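Local coordinates for shikimate kinase (Aquifex aeolicus, PDB 2PT5), which probably transfers the terminal phosphate of ATP to the 3-hydroxyl of shikimate, with magnesium as cofactor, in the pathway to chorismate and the aromatic amino acids, at residues A[36-41]-A[63-68]; A[82-87]-A[137-142]; A[104-109]-A[128-133]. All blocks are in the same frame, centred on the assembly; numbering follows the deposited sequence.

Contact 1 of 3, residues A[36-41]-A[63-68]; sequences QKREGL and LKDLSE
Arg38 and Asp65 form a long salt bridge between two helix ends. NH2 of Arg38 lies 3.5 Å from OD1 of Asp65, a weak hydrogen bond with an N-H...O angle of 150°. NH1 of Arg38 is almost as near to the same oxygen, so OD1 sits at the edge of the guanidinium, near its plane. The guanidinium and carboxylate planes are inclined by 32°. Arg38 reaches this far because CG is anti to the backbone N (chi1 175°) and the chain stays extended until it bends at chi3. The guanidinium has a second acidic partner, since NH1 also makes a salt bridge to Glu61. Glu61 and, more weakly, Asp65 probably draw the arginine toward helix 52-66, where its side chain also touches Val62.

The helices belong to the P-loop kinase fold of the shikimate kinase family. Asp32, a predicted substrate-binding residue, lies in the first turn of helix 31-39; the bridge is at the other end, on the surface. Gly40 leaves the helix with positive phi, and its N bonds to O of Gln36 at 2.6 Å.

At the end of helix 52-66, O of Leu63 accepts from both N and OG of Ser67. The hydroxyl comes from above the carbonyl plane at 2.8 Å (Ser67 OG to Leu63 O). On the inner side of this helix, Leu63 and Leu66 pack on Ile74 of strand 72-75, and Leu63 also meets helix 84-91.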
loop_
_atom_site.group_PDB
_atom_site.type_symbol
_atom_site.label_atom_id
_atom_site.label_comp_id
_atom_site.label_asym_id
_atom_site.label_seq_id
_atom_site.Cartn_x
_atom_site.Cartn_y
_atom_site.Cartn_z
ATOM N N GLN A 36 -6.649 12.169 -3.167
ATOM C CA GLN A 36 -7.953 12.541 -3.689
ATOM C C GLN A 36 -8.548 13.713 -2.917
ATOM O O GLN A 36 -8.969 14.696 -3.520
ATOM C CB GLN A 36 -8.897 11.340 -3.646
ATOM C CG GLN A 36 -8.520 10.260 -4.646
ATOM C CD GLN A 36 -9.407 9.030 -4.564
ATOM O OE1 GLN A 36 -9.353 8.271 -3.595
ATOM N NE2 GLN A 36 -10.229 8.829 -5.588
ATOM N N LYS A 37 -8.574 13.612 -1.588
ATOM C CA LYS A 37 -9.121 14.683 -0.763
ATOM C C LYS A 37 -8.402 16.012 -1.004
ATOM O O LYS A 37 -9.034 17.073 -1.012
ATOM C CB LYS A 37 -9.060 14.296 0.715
ATOM C CG LYS A 37 -9.861 13.036 1.039
ATOM C CD LYS A 37 -10.090 12.847 2.541
ATOM C CE LYS A 37 -8.792 12.763 3.328
ATOM N NZ LYS A 37 -9.048 12.579 4.784
ATOM N N ARG A 38 -7.091 15.962 -1.221
ATOM C CA ARG A 38 -6.330 17.181 -1.482
ATOM C C ARG A 38 -6.685 17.805 -2.833
ATOM O O ARG A 38 -6.900 19.013 -2.925
ATOM C CB ARG A 38 -4.825 16.910 -1.446
ATOM C CG ARG A 38 -4.000 18.130 -1.831
ATOM C CD ARG A 38 -2.510 17.888 -1.712
ATOM N NE ARG A 38 -2.116 17.546 -0.349
ATOM C CZ ARG A 38 -0.854 17.372 0.038
ATOM N NH1 ARG A 38 0.131 17.514 -0.842
ATOM N NH2 ARG A 38 -0.576 17.052 1.299
ATOM N N GLU A 39 -6.741 16.982 -3.879
ATOM C CA GLU A 39 -7.066 17.460 -5.221
ATOM C C GLU A 39 -8.563 17.686 -5.392
ATOM O O GLU A 39 -8.993 18.394 -6.302
ATOM C CB GLU A 39 -6.606 16.446 -6.271
ATOM C CG GLU A 39 -5.126 16.117 -6.235
ATOM C CD GLU A 39 -4.251 17.293 -6.618
ATOM O OE1 GLU A 39 -4.407 17.805 -7.747
ATOM O OE2 GLU A 39 -3.403 17.700 -5.789
ATOM N N GLY A 40 -9.354 17.078 -4.516
ATOM C CA GLY A 40 -10.796 17.213 -4.605
ATOM C C GLY A 40 -11.304 16.437 -5.804
ATOM O O GLY A 40 -12.464 16.558 -6.196
ATOM N N LEU A 41 -10.421 15.633 -6.388
ATOM C CA LEU A 41 -10.765 14.829 -7.552
ATOM C C LEU A 41 -10.454 13.364 -7.302
ATOM O O LEU A 41 -9.535 13.034 -6.548
ATOM C CB LEU A 41 -9.977 15.305 -8.774
ATOM C CG LEU A 41 -10.181 16.761 -9.200
ATOM C CD1 LEU A 41 -9.202 17.115 -10.300
ATOM C CD2 LEU A 41 -11.613 16.960 -9.670
ATOM N N LEU A 63 3.155 11.330 0.346
ATOM C CA LEU A 63 3.802 10.353 1.203
ATOM C C LEU A 63 4.779 11.061 2.124
ATOM O O LEU A 63 4.769 10.840 3.339
ATOM C CB LEU A 63 4.552 9.315 0.369
ATOM C CG LEU A 63 5.380 8.310 1.166
ATOM C CD1 LEU A 63 4.457 7.482 2.060
ATOM C CD2 LEU A 63 6.160 7.403 0.199
ATOM N N LYS A 64 5.625 11.909 1.542
ATOM C CA LYS A 64 6.609 12.646 2.323
ATOM C C LYS A 64 5.951 13.540 3.375
ATOM O O LYS A 64 6.352 13.527 4.536
ATOM C CB LYS A 64 7.501 13.498 1.416
ATOM C CG LYS A 64 8.329 12.718 0.411
ATOM C CD LYS A 64 9.620 13.472 0.115
ATOM C CE LYS A 64 10.159 13.175 -1.276
ATOM N NZ LYS A 64 9.259 13.720 -2.336
ATOM N N ASP A 65 4.942 14.306 2.971
ATOM C CA ASP A 65 4.237 15.191 3.901
ATOM C C ASP A 65 3.663 14.410 5.095
ATOM O O ASP A 65 3.775 14.833 6.251
ATOM C CB ASP A 65 3.113 15.937 3.171
ATOM C CG ASP A 65 3.639 16.934 2.146
ATOM O OD1 ASP A 65 2.818 17.656 1.538
ATOM O OD2 ASP A 65 4.874 16.998 1.948
ATOM N N LEU A 66 3.042 13.272 4.806
ATOM C CA LEU A 66 2.472 12.412 5.844
ATOM C C LEU A 66 3.581 11.883 6.765
ATOM O O LEU A 66 3.371 11.681 7.969
ATOM C CB LEU A 66 1.735 11.230 5.190
ATOM C CG LEU A 66 0.237 11.329 4.849
ATOM C CD1 LEU A 66 -0.125 12.673 4.255
ATOM C CD2 LEU A 66 -0.118 10.205 3.881
ATOM N N SER A 67 4.758 11.663 6.186
ATOM C CA SER A 67 5.912 11.144 6.916
ATOM C C SER A 67 6.581 12.162 7.837
ATOM O O SER A 67 7.598 11.857 8.459
ATOM C CB SER A 67 6.946 10.594 5.937
ATOM O OG SER A 67 6.399 9.529 5.183
ATOM N N GLU A 68 6.036 13.372 7.908
ATOM C CA GLU A 68 6.603 14.367 8.809
ATOM C C GLU A 68 6.211 13.936 10.217
ATOM O O GLU A 68 6.938 14.185 11.181
ATOM C CB GLU A 68 6.069 15.767 8.497
ATOM C CG GLU A 68 6.720 16.389 7.266
ATOM C CD GLU A 68 8.227 16.557 7.425
ATOM O OE1 GLU A 68 8.644 17.447 8.195
ATOM O OE2 GLU A 68 8.994 15.798 6.790
#

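Contact 2 of 3, residues A[82-87]-A[137-142]; sequences ANEEAL and YSKADI
Lys139 sets CG anti to its carbonyl carbon (chi1 -64°) and runs extended to CE, where it bends, which carries its CD and CE across the end of Glu84 at an oblique angle. OE2 of Glu84 touches CE of Lys139 at 3.4 Å. The charged ends are farther apart, with OE2 of Glu84 4.4 Å from NZ of Lys139. The opposite charges probably attract each other, but at this separation they do not form a salt bridge. Leu87 turns CG away from its backbone N (chi1 -172°) and brings CD2 to CB of Lys139 at 4.1 Å, the two chains crossing at about a right angle.

At the other end, CE1 of Tyr137 lies 3.7 Å from N of Ala82 and also meets the methyl group. The phenol OH bonds to O of Gly78, a predicted substrate-binding residue. This places the ring beside the probable substrate pocket.

Asn83 caps helix 84-91: its OD1 accepts from N of Ala86 at 3.0 Å, nearly straight at the hydrogen (173°), though that N lies above the amide plane. A type I turn from Tyr137 to Ala140 ends helix 127-137 and leads into strand 142-145. Glu84 and Leu87 pack on Ile136 of helix 127-137, while Leu87 and Ala140 reach strand 95-100, which pairs with strand 142-145.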
loop_
_atom_site.group_PDB
_atom_site.type_symbol
_atom_site.label_atom_id
_atom_site.label_comp_id
_atom_site.label_asym_id
_atom_site.label_seq_id
_atom_site.Cartn_x
_atom_site.Cartn_y
_atom_site.Cartn_z
ATOM N N ALA A 82 5.319 0.016 -5.224
ATOM C CA ALA A 82 6.179 -0.655 -6.192
ATOM C C ALA A 82 7.228 0.326 -6.723
ATOM O O ALA A 82 8.030 -0.019 -7.593
ATOM C CB ALA A 82 5.334 -1.215 -7.348
ATOM N N ASN A 83 7.207 1.548 -6.189
ATOM C CA ASN A 83 8.149 2.606 -6.578
ATOM C C ASN A 83 9.371 2.515 -5.656
ATOM O O ASN A 83 9.319 2.933 -4.499
ATOM C CB ASN A 83 7.471 3.974 -6.423
ATOM C CG ASN A 83 8.342 5.129 -6.890
ATOM O OD1 ASN A 83 9.518 5.211 -6.555
ATOM N ND2 ASN A 83 7.754 6.039 -7.660
ATOM N N GLU A 84 10.469 1.971 -6.167
ATOM C CA GLU A 84 11.672 1.804 -5.365
ATOM C C GLU A 84 12.203 3.074 -4.707
ATOM O O GLU A 84 12.714 3.031 -3.587
ATOM C CB GLU A 84 12.759 1.124 -6.198
ATOM C CG GLU A 84 12.449 -0.349 -6.446
ATOM C CD GLU A 84 13.614 -1.108 -7.035
ATOM O OE1 GLU A 84 13.723 -1.164 -8.279
ATOM O OE2 GLU A 84 14.423 -1.641 -6.244
ATOM N N GLU A 85 12.079 4.210 -5.376
ATOM C CA GLU A 85 12.545 5.442 -4.762
ATOM C C GLU A 85 11.697 5.673 -3.510
ATOM O O GLU A 85 12.220 5.846 -2.407
ATOM C CB GLU A 85 12.388 6.618 -5.724
ATOM C CG GLU A 85 13.184 7.848 -5.321
ATOM C CD GLU A 85 13.134 8.942 -6.372
ATOM O OE1 GLU A 85 12.172 9.741 -6.367
ATOM O OE2 GLU A 85 14.056 8.995 -7.214
ATOM N N ALA A 86 10.380 5.670 -3.692
ATOM C CA ALA A 86 9.455 5.870 -2.588
ATOM C C ALA A 86 9.671 4.806 -1.519
ATOM O O ALA A 86 9.540 5.080 -0.326
ATOM C CB ALA A 86 8.014 5.823 -3.092
ATOM N N LEU A 87 10.008 3.592 -1.942
ATOM C CA LEU A 87 10.229 2.513 -0.989
ATOM C C LEU A 87 11.490 2.777 -0.170
ATOM O O LEU A 87 11.506 2.554 1.042
ATOM C CB LEU A 87 10.324 1.166 -1.718
ATOM C CG LEU A 87 10.376 -0.121 -0.879
ATOM C CD1 LEU A 87 9.214 -0.182 0.117
ATOM C CD2 LEU A 87 10.325 -1.314 -1.814
ATOM N N TYR A 137 7.709 -5.214 -3.856
ATOM C CA TYR A 137 7.070 -5.351 -2.548
ATOM C C TYR A 137 7.919 -6.220 -1.626
ATOM O O TYR A 137 8.105 -5.896 -0.449
ATOM C CB TYR A 137 5.682 -5.992 -2.668
ATOM C CG TYR A 137 4.640 -5.187 -3.410
ATOM C CD1 TYR A 137 4.641 -3.796 -3.375
ATOM C CD2 TYR A 137 3.627 -5.828 -4.129
ATOM C CE1 TYR A 137 3.663 -3.057 -4.046
ATOM C CE2 TYR A 137 2.646 -5.103 -4.802
ATOM C CZ TYR A 137 2.672 -3.717 -4.755
ATOM O OH TYR A 137 1.731 -2.993 -5.453
ATOM N N SER A 138 8.441 -7.320 -2.173
ATOM C CA SER A 138 9.255 -8.265 -1.403
ATOM C C SER A 138 10.495 -7.659 -0.769
ATOM O O SER A 138 11.142 -8.301 0.047
ATOM C CB SER A 138 9.681 -9.459 -2.276
ATOM O OG SER A 138 8.565 -10.241 -2.680
ATOM N N LYS A 139 10.835 -6.430 -1.144
ATOM C CA LYS A 139 12.010 -5.779 -0.578
ATOM C C LYS A 139 11.684 -5.144 0.775
ATOM O O LYS A 139 12.534 -4.506 1.393
ATOM C CB LYS A 139 12.536 -4.717 -1.553
ATOM C CG LYS A 139 13.037 -5.300 -2.874
ATOM C CD LYS A 139 13.509 -4.218 -3.831
ATOM C CE LYS A 139 14.187 -4.827 -5.053
ATOM N NZ LYS A 139 15.386 -5.625 -4.672
ATOM N N ALA A 140 10.453 -5.351 1.233
ATOM C CA ALA A 140 9.974 -4.800 2.497
ATOM C C ALA A 140 10.689 -5.365 3.725
ATOM O O ALA A 140 11.120 -6.518 3.729
ATOM C CB ALA A 140 8.468 -5.048 2.622
ATOM N N ASP A 141 10.798 -4.552 4.770
ATOM C CA ASP A 141 11.433 -4.978 6.009
ATOM C C ASP A 141 10.706 -6.206 6.547
ATOM O O ASP A 141 11.330 -7.200 6.933
ATOM C CB ASP A 141 11.358 -3.861 7.053
ATOM C CG ASP A 141 12.113 -2.621 6.631
ATOM O OD1 ASP A 141 11.519 -1.521 6.643
ATOM O OD2 ASP A 141 13.308 -2.750 6.293
ATOM N N ILE A 142 9.379 -6.130 6.562
ATOM C CA ILE A 142 8.560 -7.226 7.071
ATOM C C ILE A 142 7.540 -7.692 6.035
ATOM O O ILE A 142 6.922 -6.879 5.342
ATOM C CB ILE A 142 7.796 -6.795 8.347
ATOM C CG1 ILE A 142 8.772 -6.192 9.363
ATOM C CG2 ILE A 142 7.089 -7.991 8.962
ATOM C CD1 ILE A 142 8.085 -5.580 10.580
#

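Contact 3 of 3, residues A[104-109]-A[128-133]; sequences EVFLER and NLFEER
Phe106 and Phe130 meet ring to ring between two helices. CD2 of Phe130 stands over one face of the Phe106 ring, off its centre, and comes within 3.4 Å of CD2 of Phe106. CE2 of Phe130 reaches back to CB of Phe106 at 3.6 Å. The planes are inclined by 52° and the centroids lie 4.8 Å apart, so the pair is oblique, neither a parallel stack nor a T. The contact is apolar and buried. Both side chains start alike, with CG anti to the backbone N (chi1 164° in Phe106 and 166° in Phe130). They point at each other from their helices and slide past in opposite directions.

The pair is part of a larger aromatic cluster. Phe8 stacks on Phe130 and also meets Phe106, while Phe103 is edge-to-face with Phe130. Leu118 touches Phe106 from a loop. An alanine in place of Phe106 is likely to open a gap beside Phe130 and Phe8 and leave CD2 and CE2 of Phe130 without the ring they pack on.

The Phe106 side chain is also about 4 Å from that of Cys10, a predicted ATP-binding residue. Short helix 103-109 follows strand 95-100 of the central parallel sheet. Helix 127-137 lies across from it and leads through a turn into the edge strand 142-145.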
loop_
_atom_site.group_PDB
_atom_site.type_symbol
_atom_site.label_atom_id
_atom_site.label_comp_id
_atom_site.label_asym_id
_atom_site.label_seq_id
_atom_site.Cartn_x
_atom_site.Cartn_y
_atom_site.Cartn_z
ATOM N N GLU A 104 -3.590 -16.069 -7.241
ATOM C CA GLU A 104 -4.990 -16.483 -7.321
ATOM C C GLU A 104 -5.912 -15.600 -6.470
ATOM O O GLU A 104 -7.052 -15.341 -6.856
ATOM C CB GLU A 104 -5.163 -17.969 -6.934
ATOM C CG GLU A 104 -4.893 -18.287 -5.470
ATOM C CD GLU A 104 -3.466 -18.711 -5.207
ATOM O OE1 GLU A 104 -2.582 -18.435 -6.053
ATOM O OE2 GLU A 104 -3.226 -19.313 -4.141
ATOM N N VAL A 105 -5.427 -15.132 -5.323
ATOM C CA VAL A 105 -6.231 -14.272 -4.453
ATOM C C VAL A 105 -6.367 -12.892 -5.092
ATOM O O VAL A 105 -7.444 -12.294 -5.107
ATOM C CB VAL A 105 -5.587 -14.118 -3.063
ATOM C CG1 VAL A 105 -6.312 -13.039 -2.267
ATOM C CG2 VAL A 105 -5.644 -15.451 -2.317
ATOM N N PHE A 106 -5.247 -12.398 -5.606
ATOM C CA PHE A 106 -5.163 -11.108 -6.285
ATOM C C PHE A 106 -6.202 -11.067 -7.396
ATOM O O PHE A 106 -6.979 -10.120 -7.519
ATOM C CB PHE A 106 -3.757 -10.964 -6.879
ATOM C CG PHE A 106 -3.619 -9.877 -7.910
ATOM C CD1 PHE A 106 -3.521 -8.539 -7.533
ATOM C CD2 PHE A 106 -3.534 -10.198 -9.259
ATOM C CE1 PHE A 106 -3.332 -7.540 -8.485
ATOM C CE2 PHE A 106 -3.346 -9.210 -10.219
ATOM C CZ PHE A 106 -3.242 -7.875 -9.830
ATOM N N LEU A 107 -6.215 -12.126 -8.190
ATOM C CA LEU A 107 -7.120 -12.251 -9.321
ATOM C C LEU A 107 -8.586 -12.206 -8.915
ATOM O O LEU A 107 -9.398 -11.579 -9.582
ATOM C CB LEU A 107 -6.825 -13.560 -10.046
ATOM C CG LEU A 107 -6.422 -13.544 -11.519
ATOM C CD1 LEU A 107 -5.641 -12.298 -11.868
ATOM C CD2 LEU A 107 -5.612 -14.802 -11.795
ATOM N N GLU A 108 -8.921 -12.868 -7.813
ATOM C CA GLU A 108 -10.302 -12.902 -7.359
ATOM C C GLU A 108 -10.756 -11.672 -6.564
ATOM O O GLU A 108 -11.950 -11.402 -6.490
ATOM C CB GLU A 108 -10.559 -14.194 -6.561
ATOM C CG GLU A 108 -9.665 -14.408 -5.354
ATOM C CD GLU A 108 -9.500 -15.887 -4.992
ATOM O OE1 GLU A 108 -8.948 -16.180 -3.908
ATOM O OE2 GLU A 108 -9.912 -16.756 -5.797
ATOM N N ARG A 109 -9.821 -10.913 -5.997
ATOM C CA ARG A 109 -10.196 -9.733 -5.207
ATOM C C ARG A 109 -9.959 -8.378 -5.875
ATOM O O ARG A 109 -10.741 -7.450 -5.690
ATOM C CB ARG A 109 -9.454 -9.724 -3.863
ATOM C CG ARG A 109 -9.740 -10.890 -2.919
ATOM C CD ARG A 109 -8.940 -10.718 -1.619
ATOM N NE ARG A 109 -9.018 -11.893 -0.749
ATOM C CZ ARG A 109 -8.479 -11.969 0.467
ATOM N NH1 ARG A 109 -7.816 -10.937 0.979
ATOM N NH2 ARG A 109 -8.589 -13.085 1.166
ATOM N N ASN A 128 2.377 -9.952 -15.785
ATOM C CA ASN A 128 3.729 -9.416 -15.675
ATOM C C ASN A 128 3.815 -8.294 -14.634
ATOM O O ASN A 128 4.784 -8.208 -13.868
ATOM C CB ASN A 128 4.189 -8.905 -17.048
ATOM C CG ASN A 128 5.664 -8.528 -17.074
ATOM O OD1 ASN A 128 6.048 -7.424 -16.689
ATOM N ND2 ASN A 128 6.500 -9.456 -17.523
ATOM N N LEU A 129 2.794 -7.444 -14.598
ATOM C CA LEU A 129 2.781 -6.338 -13.655
ATOM C C LEU A 129 2.695 -6.885 -12.228
ATOM O O LEU A 129 3.390 -6.410 -11.325
ATOM C CB LEU A 129 1.604 -5.397 -13.962
ATOM C CG LEU A 129 1.661 -3.992 -13.347
ATOM C CD1 LEU A 129 2.996 -3.332 -13.681
ATOM C CD2 LEU A 129 0.509 -3.150 -13.879
ATOM N N PHE A 130 1.853 -7.892 -12.029
ATOM C CA PHE A 130 1.718 -8.504 -10.714
ATOM C C PHE A 130 3.053 -9.110 -10.290
ATOM O O PHE A 130 3.505 -8.904 -9.165
ATOM C CB PHE A 130 0.641 -9.593 -10.730
ATOM C CG PHE A 130 0.667 -10.486 -9.519
ATOM C CD1 PHE A 130 1.603 -11.509 -9.412
ATOM C CD2 PHE A 130 -0.224 -10.286 -8.471
ATOM C CE1 PHE A 130 1.656 -12.324 -8.279
ATOM C CE2 PHE A 130 -0.178 -11.094 -7.333
ATOM C CZ PHE A 130 0.763 -12.115 -7.238
ATOM N N GLU A 131 3.669 -9.881 -11.184
ATOM C CA GLU A 131 4.961 -10.502 -10.881
ATOM C C GLU A 131 6.034 -9.446 -10.609
ATOM O O GLU A 131 6.812 -9.576 -9.662
ATOM C CB GLU A 131 5.418 -11.386 -12.053
ATOM C CG GLU A 131 4.438 -12.494 -12.403
ATOM C CD GLU A 131 4.851 -13.298 -13.629
ATOM O OE1 GLU A 131 5.264 -12.693 -14.638
ATOM O OE2 GLU A 131 4.748 -14.536 -13.589
ATOM N N GLU A 132 6.084 -8.400 -11.435
ATOM C CA GLU A 132 7.114 -7.371 -11.251
ATOM C C GLU A 132 6.918 -6.481 -10.029
ATOM O O GLU A 132 7.879 -6.184 -9.320
ATOM C CB GLU A 132 7.249 -6.500 -12.511
ATOM C CG GLU A 132 7.797 -7.254 -13.731
ATOM C CD GLU A 132 9.086 -7.997 -13.423
ATOM O OE1 GLU A 132 9.997 -7.397 -12.810
ATOM O OE2 GLU A 132 9.191 -9.185 -13.795
ATOM N N ARG A 133 5.689 -6.043 -9.779
ATOM C CA ARG A 133 5.452 -5.212 -8.608
ATOM C C ARG A 133 5.749 -6.035 -7.350
ATOM O O ARG A 133 6.333 -5.525 -6.396
ATOM C CB ARG A 133 4.002 -4.683 -8.574
ATOM C CG ARG A 133 3.700 -3.589 -9.611
ATOM C CD ARG A 133 2.342 -2.909 -9.370
ATOM N NE ARG A 133 2.241 -1.641 -10.098
ATOM C CZ ARG A 133 1.191 -0.821 -10.059
ATOM N NH1 ARG A 133 0.126 -1.115 -9.330
ATOM N NH2 ARG A 133 1.205 0.298 -10.753
#

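The three contacts follow a path across the kinase. Contacts 1 and 2 have centres 20 Å apart but touch, through CD2 of Leu63 and CB of Ala86 at 4.1 Å. Contacts 2 and 3 are closer, with centres 16 Å apart; contact 3 uses the body of helix 127-137 and contact 2 begins at its last residue. CB of Ala82 meets CG of Arg133 at 3.7 Å. Arg133 is a predicted substrate-binding residue, so this junction lies beside the probable shikimate site. Contact 3 lies toward the probable nucleotide site; Cys10 there forms a disulfide with Cys110. Contacts 1 and 3 lie on opposite sides of the chain's centre and do not touch; their nearest atoms are about 14 Å apart.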